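Local coordinates for pterin-4-alpha-carbinolamine dehydratase MoaB2 (Mycobacterium marinum, PDB 3RFQ), which probably binds molybdopterin and takes part in molybdenum cofactor biosynthesis as a MogA/MoaB-family protein, although it is named a pterin-4-alpha-carbinolamine dehydratase, at residues E27-R32 with G62-G67; A33-V38 with L53-L58; T42-E47 with A70-E75. All coordinates share one frame; numbering follows the deposited sequence.

Interaction 1: E27-R32 with G62-G67; sequences ELVVGR and GFVVDG
Parallel strand pairing at the surface, with V30 over the ring of F63 and a salt bridge from R32 to D66, joins the start of strand 31-38 to its neighbour 63-71, the outermost strand on that side within the chain. V30 N donates to G62 O at 2.8 Å, and V64 N to G31 O at 2.9 Å; R32 with V64 is the sound parallel bridge, CA to CA 4.8 Å. G62, at positive phi, closes the preceding helix in a Schellman motif before its carbonyl turns to V30. V30 meets F63 by a CH-pi contact: its CB lies 4.1 Å from the ring centroid, over one face, while CG1 comes within 3.5 Å of CZ. The F63 side chain also packs on A174 and I178 of helix 160-180. On the other side of the sheet, V29 CG1 approaches V64 CG2. R32 reaches along the strand to D66, two residues past V64; a bend at chi3 (58°) presents NE and NH1 side-on to the carboxylate. NE donates to OD1 at 3.1 Å and NH1 to OD2 at 2.6 Å, both through syn lone pairs, with the two planes 27° apart. NH2 bonds to G88 O. Two bonds to D66 and one to G88 therefore fix the rotation of the guanidinium, and the charge opposite would be expected to favour the ionised carboxylate.

Interaction 2: A33-V38 with L53-L58; sequences ALVVVV and LVTELL
V35 gives up the most surface in this contact, projecting from strand 33-38 into a groove made by V54 and L58 on helix 53-58. With CG1 anti to the backbone N (chi1 -176°), both methyls reach V54, and CG2 also reaches L58. CG2 fits between V54 CG1 and L58 CD1, at 3.7 Å from each, and CG1 sits 3.9 Å from V54 CB. L58 is next in buried area. Its CD1 is shared by two strand residues, for it also lies 3.7 Å from A33 CB, while CD2 is 4.1 Å from that same methyl. A33 and V35 are two positions apart on the strand and V54 and L58 one turn apart on the helix, so the pairs face each other. The short axes approach to 8.9 Å and run nearly antiparallel, at 157°. This is the return helix of a beta-alpha-beta crossover, leading from strand 31-38 through helix 51-60 to the neighbouring parallel strand 63-71. L34 points the other way, onto A85 of helix 75-87, so the sheet is covered on both faces. V54 also packs on V94 and V96 of strand 92-96, and E56, on the outer side of the helix, forms a salt bridge with R164 of the second subunit. T55 OG1 lies 4.0 Å from V35 CG2, but its hydrogen bond goes to G51 O within the helix. No hydrogen bond crosses between the segments, which implies that shape fit and the exclusion of water from aliphatic groups hold strand and helix together here.

Interaction 3: T42-E47 with A70-E75; sequences TAHGDE and AVEADE
T42 O accepts a hydrogen bond from the backbone N of G45, 3.0 Å away, one of the bonds of the Schellman motif that ends helix 40-43 beside the last residues of strand 63-71. The second bond of the motif runs from D46 N to R41 O, and G45, at positive phi, is its C-prime residue. The contact lies at the C-terminal end of the parallel strands of the alpha/beta sheet, on the surface; alpha/beta folds of this kind commonly place binding sites at that end, although no ligand is bound to these two segments. A43 carries the largest share. Its CA comes within 5.0 Å of V71 CA, and its methyl meets the peptide between V71 and E72, with CB 3.6 Å from V71 C and 3.5 Å from E72 N. The same methyl touches the side chain of E72, CB to CG 3.8 Å. One residue earlier, T42 turns its methyl to the strand, CG2 lying 4.1 Å from A70 CB, while its hydroxyl is hydrogen-bonded to D39. V71 points away from the helix, onto I78 and A81 of helix 75-87, so successive strand residues serve different neighbours. Past the strand, D74 is the N-cap of helix 75-87, its OD2 accepting from D77 N. E72 also touches D40 and R104. Its CG is anti to the carbonyl carbon (chi1 -69°) and the chain is extended beyond it, which carries the carboxylate up to the imidazole of H44. ND1 of that ring is taken by D40 O. No hydrogen bond joins histidine and glutamate: the planes of ring and carboxylate stand 49° apart, and the nearest approach is H44 CE1 to E72 CD, 3.9 Å.

Overall arrangement
The three contacts follow two neighbouring parallel strands, 31-38 and 63-71. Interaction 1 pairs their starts, interaction 2 lays helix 51-60 on the first half of strand 31-38, and interaction 3 lies at the far end of strand 63-71, where helix 40-43 packs on it. Centres of interactions 1 and 2 are about 12 Å apart, those of 2 and 3 about 14 Å, and those of 1 and 3 about 25 Å. D66 N with A33 O and V71 N with V37 O, probable hydrogen bonds, tie interaction 2 to its neighbours. Along the chain, interaction 2 falls between the segments of interaction 1, whereas interaction 3 alternates with both; all belong to one beta-alpha-beta unit and its flanking turns.

Interaction 1: E27-R32 with G62-G67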
loop_
_atom_site.group_PDB
_atom_site.type_symbol
_atom_site.label_atom_id
_atom_site.label_comp_id
_atom_site.label_asym_id
_atom_site.label_seq_id
_atom_site.Cartn_x
_atom_site.Cartn_y
_atom_site.Cartn_z
ATOM N N GLU C 27 5.802 -22.572 26.680
ATOM C CA GLU C 27 6.246 -23.201 25.428
ATOM C C GLU C 27 6.204 -22.263 24.195
ATOM O O GLU C 27 7.115 -22.299 23.353
ATOM C CB GLU C 27 5.471 -24.525 25.180
ATOM N N LEU C 28 5.182 -21.406 24.120
ATOM C CA LEU C 28 4.988 -20.510 22.982
ATOM C C LEU C 28 5.536 -19.097 23.210
ATOM O O LEU C 28 5.232 -18.182 22.429
ATOM C CB LEU C 28 3.508 -20.405 22.609
ATOM C CG LEU C 28 2.586 -21.634 22.607
ATOM C CD1 LEU C 28 1.129 -21.170 22.428
ATOM C CD2 LEU C 28 2.980 -22.692 21.551
ATOM N N VAL C 29 6.331 -18.900 24.264
ATOM C CA VAL C 29 7.026 -17.624 24.424
ATOM C C VAL C 29 8.032 -17.416 23.279
ATOM O O VAL C 29 8.812 -18.310 22.957
ATOM C CB VAL C 29 7.693 -17.524 25.807
ATOM C CG1 VAL C 29 8.711 -16.384 25.852
ATOM C CG2 VAL C 29 6.608 -17.347 26.864
ATOM N N VAL C 30 7.998 -16.233 22.682
ATOM C CA VAL C 30 8.846 -15.908 21.552
ATOM C C VAL C 30 10.250 -15.571 21.997
ATOM O O VAL C 30 11.211 -15.986 21.350
ATOM C CB VAL C 30 8.302 -14.713 20.750
ATOM C CG1 VAL C 30 9.295 -14.321 19.671
ATOM C CG2 VAL C 30 6.921 -15.028 20.149
ATOM N N GLY C 31 10.374 -14.817 23.091
ATOM C CA GLY C 31 11.694 -14.532 23.691
ATOM C C GLY C 31 11.622 -13.448 24.756
ATOM O O GLY C 31 10.544 -13.137 25.249
ATOM N N ARG C 32 12.772 -12.902 25.124
ATOM C CA ARG C 32 12.861 -11.837 26.112
ATOM C C ARG C 32 12.873 -10.473 25.406
ATOM O O ARG C 32 13.544 -10.302 24.378
ATOM C CB ARG C 32 14.165 -11.953 26.915
ATOM C CG ARG C 32 14.239 -13.051 27.988
ATOM C CD ARG C 32 15.701 -13.172 28.523
ATOM N NE ARG C 32 16.210 -11.914 29.088
ATOM C CZ ARG C 32 17.500 -11.616 29.245
ATOM N NH1 ARG C 32 17.855 -10.443 29.757
ATOM N NH2 ARG C 32 18.452 -12.469 28.891
ATOM N N GLY C 62 3.704 -12.368 23.042
ATOM C CA GLY C 62 4.458 -13.551 23.500
ATOM C C GLY C 62 5.879 -13.265 23.960
ATOM O O GLY C 62 6.670 -14.196 24.127
ATOM N N PHE C 63 6.220 -11.997 24.185
ATOM C CA PHE C 63 7.521 -11.678 24.747
ATOM C C PHE C 63 7.468 -11.584 26.269
ATOM O O PHE C 63 6.508 -11.034 26.825
ATOM C CB PHE C 63 8.070 -10.374 24.157
ATOM C CG PHE C 63 8.482 -10.505 22.725
ATOM C CD1 PHE C 63 9.777 -10.891 22.395
ATOM C CD2 PHE C 63 7.561 -10.312 21.708
ATOM C CE1 PHE C 63 10.133 -11.066 21.053
ATOM C CE2 PHE C 63 7.914 -10.488 20.386
ATOM C CZ PHE C 63 9.203 -10.844 20.060
ATOM N N VAL C 64 8.482 -12.114 26.941
ATOM C CA VAL C 64 8.640 -11.872 28.365
ATOM C C VAL C 64 9.451 -10.583 28.512
ATOM O O VAL C 64 10.571 -10.502 27.998
ATOM C CB VAL C 64 9.377 -13.048 29.061
ATOM C CG1 VAL C 64 9.717 -12.705 30.501
ATOM C CG2 VAL C 64 8.488 -14.254 29.090
ATOM N N VAL C 65 8.887 -9.584 29.188
ATOM C CA VAL C 65 9.489 -8.243 29.277
ATOM C C VAL C 65 10.401 -8.051 30.521
ATOM O O VAL C 65 9.924 -8.024 31.644
ATOM C CB VAL C 65 8.394 -7.149 29.202
ATOM C CG1 VAL C 65 9.001 -5.735 29.295
ATOM C CG2 VAL C 65 7.597 -7.293 27.926
ATOM N N ASP C 66 11.715 -7.927 30.296
ATOM C CA ASP C 66 12.696 -7.722 31.360
ATOM C C ASP C 66 12.330 -6.507 32.204
ATOM O O ASP C 66 12.451 -6.542 33.437
ATOM C CB ASP C 66 14.096 -7.453 30.781
ATOM C CG ASP C 66 14.844 -8.715 30.370
ATOM O OD1 ASP C 66 14.291 -9.822 30.453
ATOM O OD2 ASP C 66 16.023 -8.589 29.963
ATOM N N GLY C 67 11.906 -5.439 31.530
ATOM C CA GLY C 67 11.605 -4.178 32.175
ATOM C C GLY C 67 11.633 -3.021 31.197
ATOM O O GLY C 67 11.673 -3.221 29.992
#

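Interaction 2: A33-V38 with L53-L58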
loop_
_atom_site.group_PDB
_atom_site.type_symbol
_atom_site.label_atom_id
_atom_site.label_comp_id
_atom_site.label_asym_id
_atom_site.label_seq_id
_atom_site.Cartn_x
_atom_site.Cartn_y
_atom_site.Cartn_z
ATOM N N ALA C 33 12.157 -9.497 25.962
ATOM C CA ALA C 33 12.258 -8.124 25.456
ATOM C C ALA C 33 12.632 -7.077 26.504
ATOM O O ALA C 33 12.445 -7.283 27.718
ATOM C CB ALA C 33 10.987 -7.721 24.700
ATOM N N LEU C 34 13.142 -5.949 26.021
ATOM C CA LEU C 34 13.386 -4.771 26.855
ATOM C C LEU C 34 12.820 -3.556 26.136
ATOM O O LEU C 34 12.932 -3.452 24.913
ATOM C CB LEU C 34 14.893 -4.560 27.069
ATOM C CG LEU C 34 15.288 -3.364 27.956
ATOM C CD1 LEU C 34 15.142 -3.727 29.432
ATOM C CD2 LEU C 34 16.731 -2.886 27.683
ATOM N N VAL C 35 12.214 -2.656 26.900
ATOM C CA VAL C 35 11.729 -1.378 26.382
ATOM C C VAL C 35 12.686 -0.261 26.802
ATOM O O VAL C 35 13.084 -0.188 27.951
ATOM C CB VAL C 35 10.343 -1.031 26.960
ATOM C CG1 VAL C 35 9.806 0.267 26.340
ATOM C CG2 VAL C 35 9.350 -2.221 26.768
ATOM N N VAL C 36 13.079 0.582 25.855
ATOM C CA VAL C 36 13.912 1.750 26.145
ATOM C C VAL C 36 13.102 2.993 25.813
ATOM O O VAL C 36 12.807 3.227 24.651
ATOM C CB VAL C 36 15.233 1.740 25.333
ATOM C CG1 VAL C 36 16.055 3.028 25.598
ATOM C CG2 VAL C 36 16.031 0.522 25.679
ATOM N N VAL C 37 12.734 3.767 26.832
ATOM C CA VAL C 37 12.034 5.029 26.638
ATOM C C VAL C 37 13.023 6.190 26.561
ATOM O O VAL C 37 13.714 6.493 27.530
ATOM C CB VAL C 37 10.957 5.273 27.732
ATOM C CG1 VAL C 37 10.313 6.666 27.582
ATOM C CG2 VAL C 37 9.893 4.162 27.671
ATOM N N VAL C 38 13.100 6.813 25.386
ATOM C CA VAL C 38 13.956 7.955 25.160
ATOM C C VAL C 38 13.111 9.176 25.339
ATOM O O VAL C 38 12.333 9.542 24.460
ATOM C CB VAL C 38 14.538 7.977 23.740
ATOM C CG1 VAL C 38 15.547 9.127 23.605
ATOM C CG2 VAL C 38 15.185 6.659 23.408
ATOM N N LEU C 53 2.727 0.685 28.174
ATOM C CA LEU C 53 1.992 0.321 26.966
ATOM C C LEU C 53 2.810 -0.655 26.108
ATOM O O LEU C 53 2.306 -1.719 25.695
ATOM C CB LEU C 53 1.550 1.557 26.171
ATOM C CG LEU C 53 0.877 1.263 24.824
ATOM C CD1 LEU C 53 -0.363 0.343 24.961
ATOM C CD2 LEU C 53 0.532 2.554 24.066
ATOM N N VAL C 54 4.069 -0.307 25.845
ATOM C CA VAL C 54 4.952 -1.204 25.075
ATOM C C VAL C 54 5.066 -2.555 25.801
ATOM O O VAL C 54 5.081 -3.590 25.170
ATOM C CB VAL C 54 6.366 -0.578 24.753
ATOM C CG1 VAL C 54 7.190 -1.508 23.838
ATOM C CG2 VAL C 54 6.197 0.774 24.042
ATOM N N THR C 55 5.081 -2.527 27.129
ATOM C CA THR C 55 5.183 -3.741 27.915
ATOM C C THR C 55 3.961 -4.627 27.687
ATOM O O THR C 55 4.113 -5.834 27.440
ATOM C CB THR C 55 5.340 -3.418 29.400
ATOM O OG1 THR C 55 6.562 -2.695 29.576
ATOM C CG2 THR C 55 5.345 -4.703 30.267
ATOM N N GLU C 56 2.770 -4.020 27.778
ATOM C CA GLU C 56 1.514 -4.693 27.498
ATOM C C GLU C 56 1.487 -5.331 26.107
ATOM O O GLU C 56 1.092 -6.489 25.965
ATOM C CB GLU C 56 0.332 -3.723 27.653
ATOM C CG GLU C 56 -1.028 -4.350 27.348
ATOM C CD GLU C 56 -2.124 -3.316 26.980
ATOM O OE1 GLU C 56 -1.927 -2.094 27.148
ATOM O OE2 GLU C 56 -3.210 -3.735 26.551
ATOM N N LEU C 57 1.902 -4.571 25.098
ATOM C CA LEU C 57 1.909 -5.027 23.701
ATOM C C LEU C 57 2.965 -6.110 23.435
ATOM O O LEU C 57 2.694 -7.080 22.730
ATOM C CB LEU C 57 2.088 -3.833 22.743
ATOM C CG LEU C 57 0.989 -2.754 22.876
ATOM C CD1 LEU C 57 1.301 -1.497 22.032
ATOM C CD2 LEU C 57 -0.385 -3.282 22.490
ATOM N N LEU C 58 4.159 -5.953 24.002
ATOM C CA LEU C 58 5.176 -6.995 23.916
ATOM C C LEU C 58 4.680 -8.314 24.562
ATOM O O LEU C 58 4.799 -9.382 23.972
ATOM C CB LEU C 58 6.462 -6.524 24.584
ATOM C CG LEU C 58 7.340 -5.552 23.775
ATOM C CD1 LEU C 58 8.478 -5.067 24.635
ATOM C CD2 LEU C 58 7.886 -6.223 22.526
#

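Interaction 3: T42-E47 with A70-E75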
loop_
_atom_site.group_PDB
_atom_site.type_symbol
_atom_site.label_atom_id
_atom_site.label_comp_id
_atom_site.label_asym_id
_atom_site.label_seq_id
_atom_site.Cartn_x
_atom_site.Cartn_y
_atom_site.Cartn_z
ATOM N N THR C 42 10.857 12.064 31.291
ATOM C CA THR C 42 10.733 10.724 31.872
ATOM C C THR C 42 12.044 10.283 32.548
ATOM O O THR C 42 12.024 9.724 33.653
ATOM C CB THR C 42 10.282 9.676 30.818
ATOM O OG1 THR C 42 9.105 10.144 30.143
ATOM C CG2 THR C 42 9.992 8.326 31.479
ATOM N N ALA C 43 13.176 10.551 31.892
ATOM C CA ALA C 43 14.490 10.291 32.492
ATOM C C ALA C 43 14.682 11.038 33.828
ATOM O O ALA C 43 15.414 10.561 34.699
ATOM C CB ALA C 43 15.609 10.625 31.528
ATOM N N HIS C 44 14.020 12.192 33.974
ATOM C CA HIS C 44 14.060 12.978 35.212
ATOM C C HIS C 44 12.856 12.747 36.152
ATOM O O HIS C 44 12.552 13.592 37.003
ATOM C CB HIS C 44 14.234 14.472 34.899
ATOM C CG HIS C 44 15.543 14.802 34.252
ATOM N ND1 HIS C 44 15.700 14.875 32.884
ATOM C CD2 HIS C 44 16.759 15.076 34.783
ATOM C CE1 HIS C 44 16.955 15.182 32.599
ATOM N NE2 HIS C 44 17.618 15.309 33.735
ATOM N N GLY C 45 12.173 11.613 35.995
ATOM C CA GLY C 45 11.153 11.197 36.962
ATOM C C GLY C 45 9.685 11.526 36.714
ATOM O O GLY C 45 8.836 11.160 37.535
ATOM N N ASP C 46 9.380 12.218 35.607
ATOM C CA ASP C 46 7.992 12.403 35.140
ATOM C C ASP C 46 7.353 11.054 34.846
ATOM O O ASP C 46 8.050 10.085 34.512
ATOM C CB ASP C 46 7.934 13.244 33.863
ATOM C CG ASP C 46 7.635 14.716 34.121
ATOM O OD1 ASP C 46 7.670 15.172 35.288
ATOM O OD2 ASP C 46 7.371 15.427 33.125
ATOM N N GLU C 47 6.026 11.007 34.971
ATOM C CA GLU C 47 5.271 9.787 34.734
ATOM C C GLU C 47 5.547 9.247 33.333
ATOM O O GLU C 47 5.420 9.973 32.341
ATOM C CB GLU C 47 3.772 10.014 34.938
ATOM C CG GLU C 47 2.963 8.705 34.968
ATOM C CD GLU C 47 1.459 8.920 34.838
ATOM O OE1 GLU C 47 0.975 10.028 35.161
ATOM O OE2 GLU C 47 0.758 7.976 34.407
ATOM N N ALA C 70 14.541 4.077 31.248
ATOM C CA ALA C 70 14.318 5.460 30.807
ATOM C C ALA C 70 15.674 6.121 30.617
ATOM O O ALA C 70 16.538 6.019 31.483
ATOM C CB ALA C 70 13.456 6.251 31.835
ATOM N N VAL C 71 15.875 6.760 29.470
ATOM C CA VAL C 71 17.094 7.522 29.237
ATOM C C VAL C 71 16.777 8.874 28.633
ATOM O O VAL C 71 15.726 9.054 28.010
ATOM C CB VAL C 71 18.100 6.793 28.320
ATOM C CG1 VAL C 71 18.753 5.651 29.039
ATOM C CG2 VAL C 71 17.425 6.323 27.016
ATOM N N GLU C 72 17.713 9.805 28.823
ATOM C CA GLU C 72 17.668 11.121 28.215
ATOM C C GLU C 72 17.902 10.997 26.713
ATOM O O GLU C 72 18.466 9.997 26.243
ATOM C CB GLU C 72 18.769 12.016 28.780
ATOM C CG GLU C 72 18.615 12.440 30.203
ATOM C CD GLU C 72 19.775 13.295 30.662
ATOM O OE1 GLU C 72 20.416 12.902 31.641
ATOM O OE2 GLU C 72 20.064 14.352 30.044
ATOM N N ALA C 73 17.486 12.028 25.975
ATOM C CA ALA C 73 17.736 12.115 24.536
ATOM C C ALA C 73 19.196 12.498 24.344
ATOM O O ALA C 73 19.537 13.613 23.931
ATOM C CB ALA C 73 16.810 13.126 23.904
ATOM N N ASP C 74 20.059 11.558 24.688
ATOM C CA ASP C 74 21.492 11.762 24.677
ATOM C C ASP C 74 22.099 10.503 24.061
ATOM O O ASP C 74 21.768 9.378 24.452
ATOM C CB ASP C 74 21.996 11.970 26.104
ATOM C CG ASP C 74 23.502 12.037 26.184
ATOM O OD1 ASP C 74 24.048 13.142 25.986
ATOM O OD2 ASP C 74 24.135 10.980 26.432
ATOM N N GLU C 75 22.972 10.721 23.084
ATOM C CA GLU C 75 23.532 9.673 22.241
ATOM C C GLU C 75 24.271 8.611 23.046
ATOM O O GLU C 75 24.087 7.419 22.814
ATOM C CB GLU C 75 24.465 10.306 21.201
ATOM C CG GLU C 75 24.388 9.671 19.826
ATOM C CD GLU C 75 25.100 10.505 18.749
ATOM O OE1 GLU C 75 24.873 11.746 18.682
ATOM O OE2 GLU C 75 25.889 9.913 17.971
#